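Local coordinates for protein pectate lyase 1 (Juniperus ashei, PDB 1PXZ) that has low pectate lyase activity, cleaving de-esterified pectin by calcium-dependent elimination, and is a major allergen of cedar pollen, at residues P3-W8 against I163-L168; V26-S31 against T318-S323. One frame throughout, in Å; residues are numbered along the deposited sequence.

In the fold
Both contacts bring the N-terminal arm against later parts of the chain. In interaction 1 the arm meets the turn at 163-168 of the parallel beta-helix; in interaction 2 it meets the C-terminal loop 318-323. The centres lie about 16 Å apart, yet the two touch directly, Ile4 CG1 packing 3.5 Å from Val26 CG2, and the disulfide from Cys7, within 3-8, to Cys24, just ahead of 26-31, ties them covalently. Strand 185-195 also links them: its Ser188 OG hydrogen-bonds with Asp164 OD1, while its Thr186 OG1 bonds with Val26 O and Gly29 N. The segments alternate along the chain, and both contacts lie away from the probable calcium-binding residues and the predicted catalytic arginine.

Interaction 1 (P3-W8 against I163-L168); sequences PIDSCW and IDHNSL
His165 meets Asp5 head-on, its imidazole presenting NE2 to the carboxylate. The hydrogen bond from His165 NE2 to Asp5 OD1 is 2.8 Å long, with an angle of 158° at the hydrogen; it uses OD1's syn lone pair and lies in the imidazole plane. From His165 NE2 to Asp5 OD2 the 3.0 Å bond is weak. Ring and carboxylate planes differ by 16°, so both oxygens can face one nitrogen. Chi1 at -77°, CG anti to the carbonyl carbon, carries the Asp5 carboxylate to the His165 edge. Beside this pair, Trp8 CZ2 approaches His165 CD2 at 4.3 Å. A water knits the group together: it donates to Asp5 OD1 and, at 2.7 Å, to Asp164 OD2, and accepts from the indole NE1 of Trp8 at 2.9 Å. His165, with its left-handed backbone conformation, bends the chain between strands 161-164 and 167-169, as in the tight turn of a parallel beta-helix coil. Next to it, Asn166 binds Leu121 N and Leu118 O and packs on Asn190, consistent with the asparagine ladder of such helices. Farther out, His165 ND1 donates to Gly343 O, holding the ring at both nitrogens; both donate, consistent with a cationic imidazole paired with Asp5. Asp164 OD1 is engaged by Ser188 and Asn189, its OD2 by His119; Asn2 OD1 receives the backbone N of Ile4 and of Asp5, and Arg95 makes a cation-pi contact with Trp8.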
loop_
_atom_site.group_PDB
_atom_site.type_symbol
_atom_site.label_atom_id
_atom_site.label_comp_id
_atom_site.label_asym_id
_atom_site.label_seq_id
_atom_site.Cartn_x
_atom_site.Cartn_y
_atom_site.Cartn_z
ATOM N N PRO A 3 -7.510 -3.259 15.266
ATOM C CA PRO A 3 -7.528 -1.882 15.782
ATOM C C PRO A 3 -7.943 -0.802 14.794
ATOM O O PRO A 3 -8.396 0.255 15.241
ATOM C CB PRO A 3 -6.053 -1.627 16.164
ATOM C CG PRO A 3 -5.545 -2.993 16.529
ATOM C CD PRO A 3 -6.174 -3.891 15.507
ATOM N N ILE A 4 -7.770 -1.023 13.494
ATOM C CA ILE A 4 -8.201 0.008 12.528
ATOM C C ILE A 4 -9.695 -0.140 12.322
ATOM O O ILE A 4 -10.490 0.770 12.517
ATOM C CB ILE A 4 -7.450 -0.099 11.202
ATOM C CG1 ILE A 4 -5.933 0.129 11.347
ATOM C CG2 ILE A 4 -8.046 0.852 10.181
ATOM C CD1 ILE A 4 -5.144 -0.083 10.067
ATOM N N ASP A 5 -10.126 -1.340 11.941
ATOM C CA ASP A 5 -11.539 -1.497 11.589
ATOM C C ASP A 5 -12.440 -1.279 12.780
ATOM O O ASP A 5 -13.597 -0.860 12.665
ATOM C CB ASP A 5 -11.736 -2.905 11.031
ATOM C CG ASP A 5 -11.261 -3.077 9.601
ATOM O OD1 ASP A 5 -10.673 -2.163 9.017
ATOM O OD2 ASP A 5 -11.488 -4.154 9.022
ATOM N N SER A 6 -11.926 -1.613 13.975
ATOM C CA SER A 6 -12.818 -1.471 15.136
ATOM C C SER A 6 -13.270 -0.025 15.340
ATOM O O SER A 6 -14.346 0.240 15.862
ATOM C CB SER A 6 -12.131 -1.988 16.412
ATOM O OG SER A 6 -11.110 -1.060 16.765
ATOM N N CYS A 7 -12.443 0.892 14.905
ATOM C CA CYS A 7 -12.623 2.330 15.090
ATOM C C CYS A 7 -13.773 2.833 14.235
ATOM O O CYS A 7 -14.494 3.715 14.702
ATOM C CB CYS A 7 -11.308 3.035 14.757
ATOM S SG CYS A 7 -11.320 4.839 14.666
ATOM N N TRP A 8 -14.003 2.323 13.024
ATOM C CA TRP A 8 -15.105 2.876 12.227
ATOM C C TRP A 8 -16.193 1.864 11.940
ATOM O O TRP A 8 -17.247 2.148 11.350
ATOM C CB TRP A 8 -14.561 3.447 10.913
ATOM C CG TRP A 8 -13.946 2.446 9.999
ATOM C CD1 TRP A 8 -12.615 2.087 10.054
ATOM C CD2 TRP A 8 -14.524 1.682 8.940
ATOM N NE1 TRP A 8 -12.347 1.147 9.091
ATOM C CE2 TRP A 8 -13.500 0.881 8.393
ATOM C CE3 TRP A 8 -15.804 1.589 8.393
ATOM C CZ2 TRP A 8 -13.731 0.009 7.330
ATOM C CZ3 TRP A 8 -16.044 0.721 7.335
ATOM C CH2 TRP A 8 -14.998 -0.057 6.819
ATOM N N ILE A 163 -3.127 3.444 2.315
ATOM C CA ILE A 163 -3.680 2.498 1.326
ATOM C C ILE A 163 -4.373 1.383 2.094
ATOM O O ILE A 163 -3.667 0.589 2.726
ATOM C CB ILE A 163 -2.540 2.018 0.433
ATOM C CG1 ILE A 163 -1.863 3.202 -0.303
ATOM C CG2 ILE A 163 -2.968 0.941 -0.558
ATOM C CD1 ILE A 163 -0.545 2.710 -0.880
ATOM N N ASP A 164 -5.706 1.324 2.061
ATOM C CA ASP A 164 -6.456 0.505 3.004
ATOM C C ASP A 164 -7.594 -0.279 2.370
ATOM O O ASP A 164 -8.386 0.302 1.614
ATOM C CB ASP A 164 -7.047 1.440 4.077
ATOM C CG ASP A 164 -7.763 0.738 5.200
ATOM O OD1 ASP A 164 -7.145 0.000 6.007
ATOM O OD2 ASP A 164 -8.992 0.929 5.276
ATOM N N HIS A 165 -7.681 -1.567 2.713
ATOM C CA HIS A 165 -8.773 -2.412 2.249
ATOM C C HIS A 165 -8.905 -2.434 0.731
ATOM O O HIS A 165 -10.040 -2.494 0.235
ATOM C CB HIS A 165 -10.089 -1.929 2.884
ATOM C CG HIS A 165 -10.378 -2.547 4.233
ATOM N ND1 HIS A 165 -10.648 -3.881 4.402
ATOM C CD2 HIS A 165 -10.433 -2.014 5.475
ATOM C CE1 HIS A 165 -10.867 -4.151 5.685
ATOM N NE2 HIS A 165 -10.740 -3.021 6.375
ATOM N N ASN A 166 -7.813 -2.422 -0.018
ATOM C CA ASN A 166 -7.922 -2.666 -1.460
ATOM C C ASN A 166 -7.654 -4.114 -1.800
ATOM O O ASN A 166 -6.956 -4.796 -1.059
ATOM C CB ASN A 166 -6.917 -1.792 -2.211
ATOM C CG ASN A 166 -7.199 -0.342 -1.819
ATOM O OD1 ASN A 166 -8.239 0.180 -2.223
ATOM N ND2 ASN A 166 -6.325 0.255 -1.041
ATOM N N SER A 167 -8.167 -4.549 -2.946
ATOM C CA SER A 167 -7.871 -5.866 -3.513
ATOM C C SER A 167 -6.975 -5.707 -4.729
ATOM O O SER A 167 -7.399 -5.156 -5.748
ATOM C CB SER A 167 -9.197 -6.550 -3.870
ATOM O OG SER A 167 -9.825 -6.950 -2.659
ATOM N N LEU A 168 -5.721 -6.139 -4.644
ATOM C CA LEU A 168 -4.693 -5.793 -5.612
ATOM C C LEU A 168 -4.074 -7.050 -6.212
ATOM O O LEU A 168 -3.551 -7.840 -5.423
ATOM C CB LEU A 168 -3.594 -4.961 -4.927
ATOM C CG LEU A 168 -4.140 -3.746 -4.154
ATOM C CD1 LEU A 168 -3.036 -3.113 -3.317
ATOM C CD2 LEU A 168 -4.751 -2.713 -5.096
HETATM O O HOH W 1 -10.002 0.237 7.670
#

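Interaction 2 (V26-S31 against T318-S323)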
loop_
_atom_site.group_PDB
_atom_site.type_symbol
_atom_site.label_atom_id
_atom_site.label_comp_id
_atom_site.label_asym_id
_atom_site.label_seq_id
_atom_site.Cartn_x
_atom_site.Cartn_y
_atom_site.Cartn_z
ATOM N N VAL A 26 -3.785 4.133 11.742
ATOM C CA VAL A 26 -2.755 3.839 12.734
ATOM C C VAL A 26 -1.407 3.738 12.013
ATOM O O VAL A 26 -1.350 3.677 10.779
ATOM C CB VAL A 26 -2.989 2.571 13.575
ATOM C CG1 VAL A 26 -4.344 2.663 14.289
ATOM C CG2 VAL A 26 -2.932 1.292 12.759
ATOM N N GLY A 27 -0.307 3.746 12.782
ATOM C CA GLY A 27 0.981 3.599 12.115
ATOM C C GLY A 27 1.477 4.923 11.574
ATOM O O GLY A 27 0.927 5.967 11.921
ATOM N N PHE A 28 2.488 4.847 10.732
ATOM C CA PHE A 28 3.117 6.061 10.270
ATOM C C PHE A 28 2.212 6.905 9.380
ATOM O O PHE A 28 2.466 8.105 9.250
ATOM C CB PHE A 28 4.411 5.715 9.529
ATOM C CG PHE A 28 5.515 5.187 10.447
ATOM C CD1 PHE A 28 5.964 5.955 11.498
ATOM C CD2 PHE A 28 6.052 3.935 10.223
ATOM C CE1 PHE A 28 6.957 5.494 12.352
ATOM C CE2 PHE A 28 7.050 3.468 11.074
ATOM C CZ PHE A 28 7.492 4.239 12.117
ATOM N N GLY A 29 1.176 6.316 8.766
ATOM C CA GLY A 29 0.310 7.203 7.980
ATOM C C GLY A 29 -0.876 7.672 8.792
ATOM O O GLY A 29 -1.912 8.054 8.222
ATOM N N SER A 30 -0.789 7.679 10.127
ATOM C CA SER A 30 -1.968 8.003 10.919
ATOM C C SER A 30 -2.464 9.439 10.755
ATOM O O SER A 30 -3.636 9.682 11.086
ATOM C CB SER A 30 -1.717 7.786 12.434
ATOM O OG SER A 30 -0.852 8.834 12.858
ATOM N N SER A 31 -1.657 10.367 10.276
ATOM C CA SER A 31 -2.038 11.765 10.094
ATOM C C SER A 31 -2.765 11.993 8.774
ATOM O O SER A 31 -3.213 13.116 8.516
ATOM C CB SER A 31 -0.808 12.700 10.096
ATOM O OG SER A 31 -0.280 12.732 11.417
ATOM N N THR A 318 9.556 -2.731 20.545
ATOM C CA THR A 318 9.156 -1.805 19.487
ATOM C C THR A 318 8.930 -0.416 20.082
ATOM O O THR A 318 8.001 -0.260 20.884
ATOM C CB THR A 318 7.890 -2.277 18.756
ATOM O OG1 THR A 318 8.201 -3.445 17.982
ATOM C CG2 THR A 318 7.387 -1.245 17.755
ATOM N N ASN A 319 9.779 0.529 19.694
ATOM C CA ASN A 319 9.638 1.918 20.149
ATOM C C ASN A 319 9.808 2.907 19.001
ATOM O O ASN A 319 10.793 3.640 18.891
ATOM C CB ASN A 319 10.638 2.217 21.266
ATOM C CG ASN A 319 10.128 3.311 22.186
ATOM O OD1 ASN A 319 10.525 3.372 23.347
ATOM N ND2 ASN A 319 9.255 4.165 21.665
ATOM N N ILE A 320 8.825 2.933 18.097
ATOM C CA ILE A 320 8.955 3.740 16.886
ATOM C C ILE A 320 7.830 4.742 16.681
ATOM O O ILE A 320 8.025 5.628 15.845
ATOM C CB ILE A 320 9.039 2.789 15.660
ATOM C CG1 ILE A 320 7.854 1.847 15.479
ATOM C CG2 ILE A 320 10.336 1.972 15.734
ATOM C CD1 ILE A 320 7.824 1.075 14.167
ATOM N N TYR A 321 6.711 4.592 17.378
ATOM C CA TYR A 321 5.491 5.361 17.197
ATOM C C TYR A 321 5.236 6.377 18.310
ATOM O O TYR A 321 5.501 6.054 19.466
ATOM C CB TYR A 321 4.276 4.432 17.204
ATOM C CG TYR A 321 4.169 3.508 16.010
ATOM C CD1 TYR A 321 4.400 3.991 14.725
ATOM C CD2 TYR A 321 3.842 2.170 16.175
ATOM C CE1 TYR A 321 4.307 3.151 13.617
ATOM C CE2 TYR A 321 3.745 1.328 15.074
ATOM C CZ TYR A 321 3.977 1.824 13.805
ATOM O OH TYR A 321 3.886 0.992 12.691
ATOM N N ASN A 322 4.685 7.536 18.006
ATOM C CA ASN A 322 4.184 8.465 19.019
ATOM C C ASN A 322 2.754 8.109 19.383
ATOM O O ASN A 322 2.159 7.147 18.901
ATOM C CB ASN A 322 4.301 9.912 18.535
ATOM C CG ASN A 322 3.389 10.282 17.391
ATOM O OD1 ASN A 322 2.240 9.870 17.297
ATOM N ND2 ASN A 322 3.867 11.093 16.450
ATOM N N SER A 323 2.113 8.907 20.240
ATOM C CA SER A 323 0.800 8.549 20.738
ATOM C C SER A 323 -0.261 8.600 19.636
ATOM O O SER A 323 -1.302 7.955 19.763
ATOM C CB SER A 323 0.354 9.500 21.870
ATOM O OG SER A 323 1.131 9.352 23.038
#
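The Phe28 ring receives the edge of Tyr321 on one face: CE1 of Tyr321 stands 3.5 Å above the Phe28 plane, over its centre. Centroids 4.8 Å apart and planes inclined by 58° define an edge-to-face pair that is tilted from a strict T. Seen from the other partner, CG of Phe28 lies in the Tyr321 plane at that ring's edge. One face of Tyr321 is covered by its own neighbour, Ile320 CG1, 3.9 Å above the plane and over the centre. At the rim of Phe28, Ile320 O lies near the ring plane, 3.7 Å from CE1, while Ile320 CD1 touches Phe28 CZ at 3.8 Å. Ile320 thus reaches both rings, its CG1 set between backbone N and carbonyl carbon (chi1 58°) and its side chain running at about a right angle to Phe28.

Beyond the pair, Tyr321 CE1 also rests against the backbone, 3.7 Å from Gly27 CA, where no side chain intervenes. Gly27 begins a turn closed by Ser30 N bonding to Gly27 O at 3.0 Å, and at its backbone angles (phi 83°) a CB would collide with Val26 O, so the backbone itself demands glycine. The phenol end is fixed from outside these loops: Tyr321 OH hydrogen-bonds with Thr216 OG1 and His239 ND1, whose ring also meets Tyr321's. Thr216 OG1 also bonds with Phe28 N, so one threonine side chain positions both partners of the aromatic pair, and Phe28 packs further on Leu237. With Thr216 in strand 214-218 and His239 in strand 237-241, the two irregular segments, from the N-terminal arm and the C-terminal tail, form a small aromatic and aliphatic cluster laid across successive coils of the parallel beta-helix of this polysaccharide lyase 1 family member.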